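Local coordinates for protein siderophore biosynthesis lipase/esterase, putative (Aspergillus fumigatus, PDB 6GUP) that hydrolyses the ester bonds of the siderophore fusarinine C, releasing fusarinine and iron, but does not act on triacetylfusarinine C, at residues G121-S126 with A325-S330; G159-A164 with L346-A351; V280-A285 with S300-A305. All coordinates share one frame; numbering follows the deposited sequence.

Contact 1: G121-S126 with A325-S330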
ATOM      1  N   GLY A 121       3.928  17.637  -0.072  1.00 30.61           N
ATOM      2  CA  GLY A 121       2.745  17.005   0.511  1.00 31.58           C
ATOM      3  C   GLY A 121       1.506  17.342  -0.298  1.00 34.65           C
ATOM      4  O   GLY A 121       1.318  18.491  -0.707  1.00 34.23           O
ATOM      5  N   HIS A 122       0.665  16.333  -0.526  1.00 38.45           N
ATOM      6  CA  HIS A 122      -0.584  16.480  -1.270  1.00 43.35           C
ATOM      7  C   HIS A 122      -1.734  16.081  -0.358  1.00 41.45           C
ATOM      8  O   HIS A 122      -1.706  15.000   0.236  1.00 39.12           O
ATOM      9  CB  HIS A 122      -0.543  15.606  -2.528  1.00 52.53           C
ATOM     10  CG  HIS A 122      -1.889  15.267  -3.094  1.00 60.52           C
ATOM     11  ND1 HIS A 122      -2.579  16.109  -3.939  1.00 66.01           N
ATOM     12  CD2 HIS A 122      -2.663  14.164  -2.950  1.00 65.77           C
ATOM     13  CE1 HIS A 122      -3.724  15.546  -4.281  1.00 70.72           C
ATOM     14  NE2 HIS A 122      -3.799  14.366  -3.694  1.00 69.62           N
ATOM     15  N   SER A 123      -2.734  16.959  -0.257  1.00 41.87           N
ATOM     16  CA  SER A 123      -3.890  16.763   0.621  1.00 42.85           C
ATOM     17  C   SER A 123      -3.425  16.529   2.074  1.00 41.22           C
ATOM     18  O   SER A 123      -2.689  17.360   2.612  1.00 41.35           O
ATOM     19  CB  SER A 123      -4.799  15.650   0.076  1.00 44.12           C
ATOM     20  OG  SER A 123      -5.936  15.469   0.901  1.00 44.77           O
ATOM     21  N   THR A 124      -3.812  15.409   2.690  1.00 39.83           N
ATOM     22  CA  THR A 124      -3.404  15.091   4.063  1.00 39.24           C
ATOM     23  C   THR A 124      -1.930  14.669   4.200  1.00 36.52           C
ATOM     24  O   THR A 124      -1.429  14.551   5.317  1.00 37.58           O
ATOM     25  CB  THR A 124      -4.302  13.997   4.674  1.00 41.65           C
ATOM     26  OG1 THR A 124      -4.294  12.839   3.832  1.00 40.36           O
ATOM     27  CG2 THR A 124      -5.731  14.505   4.824  1.00 44.39           C
ATOM     28  N   GLY A 125      -1.244  14.442   3.077  1.00 33.45           N
ATOM     29  CA  GLY A 125       0.214  14.300   3.066  1.00 31.69           C
ATOM     30  C   GLY A 125       0.955  15.554   3.513  1.00 31.37           C
ATOM     31  O   GLY A 125       2.105  15.471   3.942  1.00 31.34           O
ATOM     32  N   SER A 126       0.303  16.715   3.398  1.00 31.94           N
ATOM     33  CA  SER A 126       0.820  17.977   3.941  1.00 32.46           C
ATOM     34  C   SER A 126       1.002  17.970   5.462  1.00 31.18           C
ATOM     35  O   SER A 126       1.869  18.678   5.979  1.00 30.16           O
ATOM     36  CB  SER A 126      -0.095  19.139   3.549  1.00 33.38           C
ATOM     37  OG  SER A 126      -0.179  19.269   2.141  1.00 34.41           O
ATOM     38  N   ALA A 325      -8.907  26.150  -9.043  1.00 44.57           N
ATOM     39  CA  ALA A 325      -8.424  24.796  -8.772  1.00 43.57           C
ATOM     40  C   ALA A 325      -9.332  24.116  -7.759  1.00 42.34           C
ATOM     41  O   ALA A 325      -9.761  24.746  -6.796  1.00 42.76           O
ATOM     42  CB  ALA A 325      -6.994  24.821  -8.255  1.00 44.86           C
ATOM     43  N   SER A 326      -9.613  22.835  -7.979  1.00 41.64           N
ATOM     44  CA  SER A 326     -10.341  22.013  -7.016  1.00 42.54           C
ATOM     45  C   SER A 326      -9.309  21.411  -6.068  1.00 41.66           C
ATOM     46  O   SER A 326      -8.108  21.643  -6.230  1.00 39.71           O
ATOM     47  CB  SER A 326     -11.144  20.920  -7.729  1.00 44.27           C
ATOM     48  OG  SER A 326     -10.297  19.963  -8.337  1.00 43.39           O
ATOM     49  N   HIS A 327      -9.773  20.643  -5.083  1.00 41.89           N
ATOM     50  CA  HIS A 327      -8.891  20.066  -4.061  1.00 42.62           C
ATOM     51  C   HIS A 327      -7.776  19.204  -4.657  1.00 44.64           C
ATOM     52  O   HIS A 327      -6.597  19.420  -4.366  1.00 44.29           O
ATOM     53  CB  HIS A 327      -9.697  19.236  -3.059  1.00 43.94           C
ATOM     54  CG  HIS A 327      -8.875  18.695  -1.931  1.00 45.71           C
ATOM     55  ND1 HIS A 327      -8.406  19.488  -0.906  1.00 45.23           N
ATOM     56  CD2 HIS A 327      -8.424  17.444  -1.677  1.00 47.22           C
ATOM     57  CE1 HIS A 327      -7.708  18.747  -0.064  1.00 45.46           C
ATOM     58  NE2 HIS A 327      -7.703  17.502  -0.508  1.00 46.46           N
ATOM     59  N   ALA A 328      -8.166  18.239  -5.488  1.00 47.11           N
ATOM     60  CA  ALA A 328      -7.228  17.312  -6.130  1.00 47.75           C
ATOM     61  C   ALA A 328      -6.966  17.616  -7.613  1.00 48.37           C
ATOM     62  O   ALA A 328      -6.134  16.950  -8.227  1.00 49.10           O
ATOM     63  CB  ALA A 328      -7.727  15.884  -5.968  1.00 48.12           C
ATOM     64  N   LEU A 329      -7.659  18.610  -8.179  1.00 47.01           N
ATOM     65  CA  LEU A 329      -7.495  19.002  -9.590  1.00 45.95           C
ATOM     66  C   LEU A 329      -7.741  17.816 -10.546  1.00 50.70           C
ATOM     67  O   LEU A 329      -7.048  17.655 -11.555  1.00 51.07           O
ATOM     68  CB  LEU A 329      -6.112  19.643  -9.826  1.00 41.59           C
ATOM     69  CG  LEU A 329      -5.754  20.902  -9.014  1.00 37.82           C
ATOM     70  CD1 LEU A 329      -5.272  20.581  -7.603  1.00 35.87           C
ATOM     71  CD2 LEU A 329      -4.694  21.719  -9.742  1.00 36.56           C
ATOM     72  N   SER A 330      -8.750  17.005 -10.220  1.00 59.30           N
ATOM     73  CA  SER A 330      -8.984  15.711 -10.881  1.00 68.79           C
ATOM     74  C   SER A 330      -9.697  15.797 -12.231  1.00 78.28           C
ATOM     75  O   SER A 330      -9.467  14.959 -13.105  1.00 80.16           O
ATOM     76  CB  SER A 330      -9.803  14.792  -9.968  1.00 69.69           C
ATOM     77  OG  SER A 330      -9.257  14.734  -8.663  1.00 69.20           O
TER

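Contact 2: G159-A164 with L346-A351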
ATOM      1  N   GLY A 159      13.877  22.104   0.453  1.00 33.75           N
ATOM      2  CA  GLY A 159      12.592  22.730   0.164  1.00 33.00           C
ATOM      3  C   GLY A 159      11.429  21.941   0.732  1.00 31.97           C
ATOM      4  O   GLY A 159      11.569  20.758   1.058  1.00 30.69           O
ATOM      5  N   ALA A 160      10.282  22.604   0.855  1.00 30.77           N
ATOM      6  CA  ALA A 160       9.057  21.964   1.325  1.00 32.06           C
ATOM      7  C   ALA A 160       7.836  22.595   0.660  1.00 32.05           C
ATOM      8  O   ALA A 160       7.699  23.818   0.642  1.00 31.49           O
ATOM      9  CB  ALA A 160       8.952  22.067   2.838  1.00 31.94           C
ATOM     10  N   ILE A 161       6.967  21.753   0.102  1.00 31.40           N
ATOM     11  CA  ILE A 161       5.744  22.204  -0.566  1.00 30.93           C
ATOM     12  C   ILE A 161       4.547  21.503   0.080  1.00 30.26           C
ATOM     13  O   ILE A 161       4.610  20.309   0.378  1.00 29.40           O
ATOM     14  CB  ILE A 161       5.773  21.914  -2.090  1.00 31.76           C
ATOM     15  CG1 ILE A 161       6.997  22.570  -2.750  1.00 31.93           C
ATOM     16  CG2 ILE A 161       4.498  22.420  -2.764  1.00 31.41           C
ATOM     17  CD1 ILE A 161       7.312  22.047  -4.136  1.00 32.16           C
ATOM     18  N   MET A 162       3.467  22.253   0.298  1.00 29.97           N
ATOM     19  CA  MET A 162       2.200  21.698   0.779  1.00 30.98           C
ATOM     20  C   MET A 162       1.087  22.104  -0.180  1.00 30.44           C
ATOM     21  O   MET A 162       0.776  23.288  -0.311  1.00 30.57           O
ATOM     22  CB  MET A 162       1.887  22.192   2.194  1.00 32.28           C
ATOM     23  CG  MET A 162       2.968  21.872   3.215  1.00 34.01           C
ATOM     24  SD  MET A 162       2.388  21.920   4.925  1.00 38.21           S
ATOM     25  CE  MET A 162       2.164  23.675   5.185  1.00 37.18           C
ATOM     26  N   GLN A 163       0.503  21.117  -0.858  1.00 30.05           N
ATOM     27  CA  GLN A 163      -0.552  21.349  -1.842  1.00 31.61           C
ATOM     28  C   GLN A 163      -1.906  21.008  -1.228  1.00 32.98           C
ATOM     29  O   GLN A 163      -2.132  19.870  -0.814  1.00 34.25           O
ATOM     30  CB  GLN A 163      -0.293  20.502  -3.090  1.00 32.27           C
ATOM     31  CG  GLN A 163      -1.227  20.786  -4.261  1.00 34.27           C
ATOM     32  CD  GLN A 163      -2.526  19.995  -4.218  1.00 36.28           C
ATOM     33  OE1 GLN A 163      -2.535  18.808  -3.902  1.00 38.96           O
ATOM     34  NE2 GLN A 163      -3.630  20.654  -4.548  1.00 36.35           N
ATOM     35  N   ALA A 164      -2.794  22.003  -1.181  1.00 33.79           N
ATOM     36  CA  ALA A 164      -4.120  21.875  -0.570  1.00 34.42           C
ATOM     37  C   ALA A 164      -4.098  21.293   0.859  1.00 34.03           C
ATOM     38  O   ALA A 164      -4.762  20.285   1.128  1.00 34.46           O
ATOM     39  CB  ALA A 164      -5.039  21.062  -1.479  1.00 35.87           C
ATOM     40  N   LEU A 346       7.632  23.724 -10.921  1.00 38.69           N
ATOM     41  CA  LEU A 346       8.863  23.860 -11.722  1.00 40.66           C
ATOM     42  C   LEU A 346       9.597  25.182 -11.470  1.00 39.18           C
ATOM     43  O   LEU A 346      10.828  25.206 -11.428  1.00 38.65           O
ATOM     44  CB  LEU A 346       8.585  23.685 -13.225  1.00 44.54           C
ATOM     45  CG  LEU A 346       8.716  22.253 -13.760  1.00 49.72           C
ATOM     46  CD1 LEU A 346       7.665  21.322 -13.175  1.00 50.92           C
ATOM     47  CD2 LEU A 346       8.640  22.250 -15.279  1.00 53.58           C
ATOM     48  N   GLY A 347       8.837  26.266 -11.300  1.00 38.34           N
ATOM     49  CA  GLY A 347       9.399  27.576 -10.952  1.00 37.45           C
ATOM     50  C   GLY A 347      10.047  27.605  -9.578  1.00 36.77           C
ATOM     51  O   GLY A 347      11.106  28.209  -9.399  1.00 36.65           O
ATOM     52  N   TYR A 348       9.401  26.955  -8.609  1.00 35.75           N
ATOM     53  CA  TYR A 348       9.960  26.768  -7.266  1.00 34.42           C
ATOM     54  C   TYR A 348      11.267  25.968  -7.313  1.00 33.51           C
ATOM     55  O   TYR A 348      12.264  26.357  -6.699  1.00 33.30           O
ATOM     56  CB  TYR A 348       8.936  26.059  -6.364  1.00 34.12           C
ATOM     57  CG  TYR A 348       9.433  25.728  -4.975  1.00 34.18           C
ATOM     58  CD1 TYR A 348      10.085  24.520  -4.710  1.00 34.09           C
ATOM     59  CD2 TYR A 348       9.246  26.618  -3.922  1.00 34.10           C
ATOM     60  CE1 TYR A 348      10.543  24.216  -3.439  1.00 33.22           C
ATOM     61  CE2 TYR A 348       9.698  26.323  -2.643  1.00 33.63           C
ATOM     62  CZ  TYR A 348      10.345  25.121  -2.410  1.00 33.32           C
ATOM     63  OH  TYR A 348      10.796  24.822  -1.152  1.00 33.18           O
ATOM     64  N   LEU A 349      11.246  24.851  -8.039  1.00 33.89           N
ATOM     65  CA  LEU A 349      12.424  23.987  -8.191  1.00 36.42           C
ATOM     66  C   LEU A 349      13.563  24.647  -8.985  1.00 39.29           C
ATOM     67  O   LEU A 349      14.736  24.407  -8.690  1.00 39.94           O
ATOM     68  CB  LEU A 349      12.034  22.651  -8.841  1.00 37.21           C
ATOM     69  CG  LEU A 349      11.103  21.716  -8.052  1.00 36.64           C
ATOM     70  CD1 LEU A 349      10.714  20.527  -8.917  1.00 36.46           C
ATOM     71  CD2 LEU A 349      11.729  21.237  -6.750  1.00 35.52           C
ATOM     72  N   SER A 350      13.217  25.468  -9.979  1.00 42.43           N
ATOM     73  CA  SER A 350      14.211  26.218 -10.766  1.00 45.29           C
ATOM     74  C   SER A 350      14.960  27.255  -9.926  1.00 46.72           C
ATOM     75  O   SER A 350      16.183  27.377 -10.033  1.00 48.51           O
ATOM     76  CB  SER A 350      13.550  26.920 -11.956  1.00 47.52           C
ATOM     77  OG  SER A 350      12.965  25.986 -12.845  1.00 51.27           O
ATOM     78  N   ALA A 351      14.218  27.997  -9.106  1.00 48.84           N
ATOM     79  CA  ALA A 351      14.795  28.985  -8.181  1.00 51.34           C
ATOM     80  C   ALA A 351      15.740  28.352  -7.159  1.00 52.55           C
ATOM     81  O   ALA A 351      16.710  28.983  -6.729  1.00 52.48           O
ATOM     82  CB  ALA A 351      13.687  29.742  -7.461  1.00 53.27           C
TER

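Contact 3: V280-A285 with S300-A305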
ATOM      1  N   VAL A 280       3.164  27.028   0.134  1.00 31.84           N
ATOM      2  CA  VAL A 280       1.812  26.486   0.269  1.00 32.83           C
ATOM      3  C   VAL A 280       1.001  26.851  -0.977  1.00 32.94           C
ATOM      4  O   VAL A 280       0.939  28.020  -1.359  1.00 31.41           O
ATOM      5  CB  VAL A 280       1.115  27.021   1.539  1.00 33.92           C
ATOM      6  CG1 VAL A 280      -0.309  26.488   1.656  1.00 33.31           C
ATOM      7  CG2 VAL A 280       1.917  26.638   2.776  1.00 34.07           C
ATOM      8  N   LEU A 281       0.388  25.844  -1.598  1.00 33.50           N
ATOM      9  CA  LEU A 281      -0.454  26.032  -2.779  1.00 34.90           C
ATOM     10  C   LEU A 281      -1.898  25.662  -2.457  1.00 35.31           C
ATOM     11  O   LEU A 281      -2.274  24.487  -2.512  1.00 35.79           O
ATOM     12  CB  LEU A 281       0.062  25.185  -3.947  1.00 35.18           C
ATOM     13  CG  LEU A 281       1.483  25.457  -4.443  1.00 34.40           C
ATOM     14  CD1 LEU A 281       1.858  24.451  -5.520  1.00 35.41           C
ATOM     15  CD2 LEU A 281       1.634  26.876  -4.970  1.00 33.72           C
ATOM     16  N   PHE A 282      -2.698  26.666  -2.103  1.00 36.14           N
ATOM     17  CA  PHE A 282      -4.136  26.471  -1.902  1.00 39.30           C
ATOM     18  C   PHE A 282      -4.859  26.329  -3.231  1.00 39.28           C
ATOM     19  O   PHE A 282      -4.402  26.829  -4.258  1.00 38.61           O
ATOM     20  CB  PHE A 282      -4.781  27.641  -1.136  1.00 43.08           C
ATOM     21  CG  PHE A 282      -4.750  27.522   0.370  1.00 48.05           C
ATOM     22  CD1 PHE A 282      -4.501  26.314   1.038  1.00 50.66           C
ATOM     23  CD2 PHE A 282      -5.033  28.648   1.137  1.00 51.70           C
ATOM     24  CE1 PHE A 282      -4.503  26.256   2.421  1.00 53.89           C
ATOM     25  CE2 PHE A 282      -5.038  28.587   2.522  1.00 54.30           C
ATOM     26  CZ  PHE A 282      -4.771  27.392   3.164  1.00 55.73           C
ATOM     27  N   SER A 283      -6.008  25.663  -3.180  1.00 39.86           N
ATOM     28  CA  SER A 283      -6.892  25.527  -4.328  1.00 41.36           C
ATOM     29  C   SER A 283      -8.020  26.552  -4.187  1.00 42.91           C
ATOM     30  O   SER A 283      -8.719  26.575  -3.174  1.00 41.87           O
ATOM     31  CB  SER A 283      -7.431  24.099  -4.404  1.00 39.82           C
ATOM     32  OG  SER A 283      -6.412  23.202  -4.808  1.00 39.05           O
ATOM     33  N   GLY A 284      -8.167  27.417  -5.192  1.00 44.02           N
ATOM     34  CA  GLY A 284      -9.133  28.520  -5.152  1.00 45.60           C
ATOM     35  C   GLY A 284     -10.591  28.108  -5.128  1.00 46.14           C
ATOM     36  O   GLY A 284     -11.417  28.787  -4.511  1.00 47.32           O
ATOM     37  N   ALA A 285     -10.904  27.001  -5.796  1.00 45.84           N
ATOM     38  CA  ALA A 285     -12.243  26.417  -5.785  1.00 47.91           C
ATOM     39  C   ALA A 285     -12.256  25.101  -5.002  1.00 46.85           C
ATOM     40  O   ALA A 285     -12.932  24.146  -5.397  1.00 45.70           O
ATOM     41  CB  ALA A 285     -12.718  26.197  -7.215  1.00 50.15           C
ATOM     42  N   SER A 300      -1.872  34.200   5.362  1.00 37.76           N
ATOM     43  CA  SER A 300      -1.108  35.268   6.023  1.00 38.78           C
ATOM     44  C   SER A 300      -0.792  34.933   7.481  1.00 36.74           C
ATOM     45  O   SER A 300       0.293  35.252   7.970  1.00 35.75           O
ATOM     46  CB  SER A 300      -1.848  36.608   5.938  1.00 42.31           C
ATOM     47  OG  SER A 300      -3.140  36.523   6.513  1.00 44.44           O
ATOM     48  N   ARG A 301      -1.737  34.291   8.167  1.00 34.53           N
ATOM     49  CA  ARG A 301      -1.516  33.823   9.540  1.00 34.21           C
ATOM     50  C   ARG A 301      -0.481  32.692   9.610  1.00 33.17           C
ATOM     51  O   ARG A 301       0.322  32.648  10.545  1.00 32.46           O
ATOM     52  CB  ARG A 301      -2.836  33.397  10.189  1.00 34.64           C
ATOM     53  CG  ARG A 301      -3.773  34.569  10.445  1.00 37.47           C
ATOM     54  CD  ARG A 301      -5.050  34.133  11.137  1.00 40.30           C
ATOM     55  NE  ARG A 301      -4.776  33.756  12.525  1.00 41.05           N
ATOM     56  CZ  ARG A 301      -5.091  32.597  13.115  1.00 43.36           C
ATOM     57  NH1 ARG A 301      -5.751  31.625  12.479  1.00 44.38           N
ATOM     58  NH2 ARG A 301      -4.752  32.418  14.390  1.00 44.87           N
ATOM     59  N   TRP A 302      -0.494  31.792   8.625  1.00 32.09           N
ATOM     60  CA  TRP A 302       0.552  30.765   8.508  1.00 31.81           C
ATOM     61  C   TRP A 302       1.905  31.387   8.162  1.00 31.87           C
ATOM     62  O   TRP A 302       2.928  30.984   8.719  1.00 31.72           O
ATOM     63  CB  TRP A 302       0.192  29.701   7.464  1.00 32.33           C
ATOM     64  CG  TRP A 302      -0.987  28.830   7.818  1.00 33.90           C
ATOM     65  CD1 TRP A 302      -1.666  28.787   9.007  1.00 34.69           C
ATOM     66  CD2 TRP A 302      -1.599  27.850   6.974  1.00 34.44           C
ATOM     67  NE1 TRP A 302      -2.674  27.855   8.945  1.00 35.63           N
ATOM     68  CE2 TRP A 302      -2.655  27.262   7.709  1.00 34.78           C
ATOM     69  CE3 TRP A 302      -1.365  27.415   5.662  1.00 35.06           C
ATOM     70  CZ2 TRP A 302      -3.474  26.262   7.176  1.00 34.22           C
ATOM     71  CZ3 TRP A 302      -2.182  26.420   5.132  1.00 35.18           C
ATOM     72  CH2 TRP A 302      -3.223  25.854   5.891  1.00 34.52           C
ATOM     73  N   ARG A 303       1.906  32.360   7.248  1.00 31.87           N
ATOM     74  CA  ARG A 303       3.124  33.100   6.900  1.00 32.72           C
ATOM     75  C   ARG A 303       3.735  33.777   8.125  1.00 32.75           C
ATOM     76  O   ARG A 303       4.925  33.612   8.398  1.00 31.91           O
ATOM     77  CB  ARG A 303       2.851  34.148   5.807  1.00 34.01           C
ATOM     78  CG  ARG A 303       4.035  35.069   5.538  1.00 35.97           C
ATOM     79  CD  ARG A 303       3.882  35.910   4.284  1.00 39.46           C
ATOM     80  NE  ARG A 303       5.092  36.701   4.052  1.00 45.06           N
ATOM     81  CZ  ARG A 303       5.366  37.404   2.951  1.00 49.55           C
ATOM     82  NH1 ARG A 303       4.517  37.441   1.923  1.00 50.45           N
ATOM     83  NH2 ARG A 303       6.511  38.079   2.875  1.00 51.26           N
ATOM     84  N   ASN A 304       2.912  34.531   8.849  1.00 34.14           N
ATOM     85  CA  ASN A 304       3.362  35.270  10.035  1.00 36.34           C
ATOM     86  C   ASN A 304       3.812  34.353  11.179  1.00 35.97           C
ATOM     87  O   ASN A 304       4.742  34.693  11.912  1.00 36.25           O
ATOM     88  CB  ASN A 304       2.273  36.237  10.521  1.00 41.07           C
ATOM     89  CG  ASN A 304       2.063  37.411   9.575  1.00 45.16           C
ATOM     90  OD1 ASN A 304       3.019  37.986   9.051  1.00 45.94           O
ATOM     91  ND2 ASN A 304       0.804  37.781   9.361  1.00 47.56           N
ATOM     92  N   ALA A 305       3.155  33.201  11.325  1.00 35.55           N
ATOM     93  CA  ALA A 305       3.599  32.170  12.269  1.00 35.75           C
ATOM     94  C   ALA A 305       4.935  31.561  11.837  1.00 35.71           C
ATOM     95  O   ALA A 305       5.850  31.432  12.652  1.00 35.20           O
ATOM     96  CB  ALA A 305       2.544  31.082  12.414  1.00 34.70           C
TER

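Contact 1: G121-S126 with A325-S330
Ser123 OG and His327 NE2 are hydrogen-bonded at 3.0 Å, and the surrounding distances show how the hydroxyl approaches. From Ser123 OG the two ring carbons flanking NE2 are similarly remote, His327 CE1 at 3.8 Å and CD2 at 4.1 Å, so the oxygen sits in the imidazole plane nearly straight out from NE2. Either partner could supply the proton. Both side chains extend to meet: Ser123 OG is anti to the backbone N (chi1 -179°), and His327 CG takes the same setting on the facing loop. At the far edge of the ring, His327 ND1 is hydrogen-bonded to Asp286 OD2, which, with the bond to Ser123 at NE2, would restrain the rotation of the imidazole. His122 forms the second point of contact. Its CE1 edge lies near Ala328 CA at 4.3 Å, while Ser123 CB rests over one ring face, displaced toward the rim. Gln163 acts as a second-shell brace, since its OE1 bonds His122 ND1 and its NE2 bonds His327 O, tying both sides of the contact to the neighbouring strand.

The backbone explains where the serine points. A type II' turn runs from His122 to Gly125, closed by Gly125 N to His122 O at 2.9 Å, and Ser123 occupies its strained corner with phi 55° and psi -123°. The chain reverses so sharply that Gly121 CA and Ser126 CA are 4.1 Å apart. The G-x-S-x-G sequence, the strained serine between strand 117-122 and helix 125-134, and the Ser123-His327-Asp286 relay are together consistent with the nucleophile elbow and catalytic triad of an alpha/beta-hydrolase esterase.

Contact 2: G159-A164 with L346-A351
Tyr348 and Ile161 join the C-terminal helix 335-353 to a central strand of the alpha/beta-hydrolase sheet. The axes of strand 159-163 and helix 346-351 approach to 10.5 Å at 169°, so the helix runs nearly antiparallel to the strand beneath it. One aromatic side chain spans most of that gap.

The tight part is at the tyrosine. With CG anti to the backbone N (chi1 176°), Tyr348 drops from the helix toward the sheet, and Ile161 slides past it in the opposite direction. Ile161 CG1 lies over one ring face in a CH-pi contact, 4.2 Å from the centroid and 18° off the normal; Ile161 CD1 continues over the same face, just outside the rim, 3.8 Å from Tyr348 CD1. The phenol end is pressed onto bare backbone, where Gly159 CA, at the ring's edge, comes within 3.1 Å of Tyr348 OH. That hydroxyl is buried, and its hydrogen bond to Lys277 O satisfies it beside the neighbouring strand 278-283. On the reverse face of the sheet, Ala160 and Met162 pack against helix 125-134.

Packing thins away from the ring. Leu349 CD2 comes no nearer than 5.2 Å to Ile161 CD1, and its side chain rests on Val118, while Gly347 and Ala351 are exposed on the outer side of the helix. There the polar group stays within its own turn: Ser350 OG donates to Leu346 O at 2.7 Å from above the carbonyl plane, and Ser350 N reaches the same oxygen from the opposite face.

Contact 3: V280-A285 with S300-A305
Lys295 NZ is gripped by two carbonyl oxygens at the end of the strand segment, Ser283 O and Gly284 O, while the Lys295 side chain also touches Phe282. This clamp pins the start of helix 295-307 to strand 278-283; two turns further on, Trp302 reaches from the helix to Phe282 and Val280.

The indole makes this contact through its six-membered ring. Trp302 CZ3 is 3.4 Å from Phe282 CZ, and Trp302 CH2 is 3.5 Å from the same atom, so the CZ corner of the phenyl meets the CZ3-CH2 bond of the benzo ring obliquely. The ring centroids are 5.2 Å apart and the planes are inclined at 62°, an oblique pairing. Val280 arrives differently: its CG1, anti to the backbone N (chi1 178°), lies in the plane of the indole at the rim, 3.9 Å from Trp302 CZ3. Both strand residues point toward the helix, as alternate residues of a strand should.

Elsewhere the indole stacks on Phe265 and meets Phe252 at an angle, adding two more aromatic rings around the indole. Strands 278-283 and 320-322 are parallel neighbours, and Trp302 packs the helix against the sheet, as in the beta-alpha-beta crossover formed by strand 278-283, helix 295-307 and strand 320-322.

In the fold
All three contacts draw on one sheet, through its adjacent strands 117-122, 159-163 and 278-283. Contact 1 lies nearest the chain centre, about 8 Å from it centre to centre, yet is only partly buried: it occurs at strand ends, where loops bring polar groups together. Contacts 2 and 3, about 13 and 14 Å out, are fully buried and mainly apolar, each hanging on one aromatic residue sent down from a helix. Those helices cover opposite faces, since Ile161 meets one and Val280, touching Met162, meets the other. Gln163 and Ser283, from the strands of contacts 2 and 3, both hydrogen-bond the 325-330 loop.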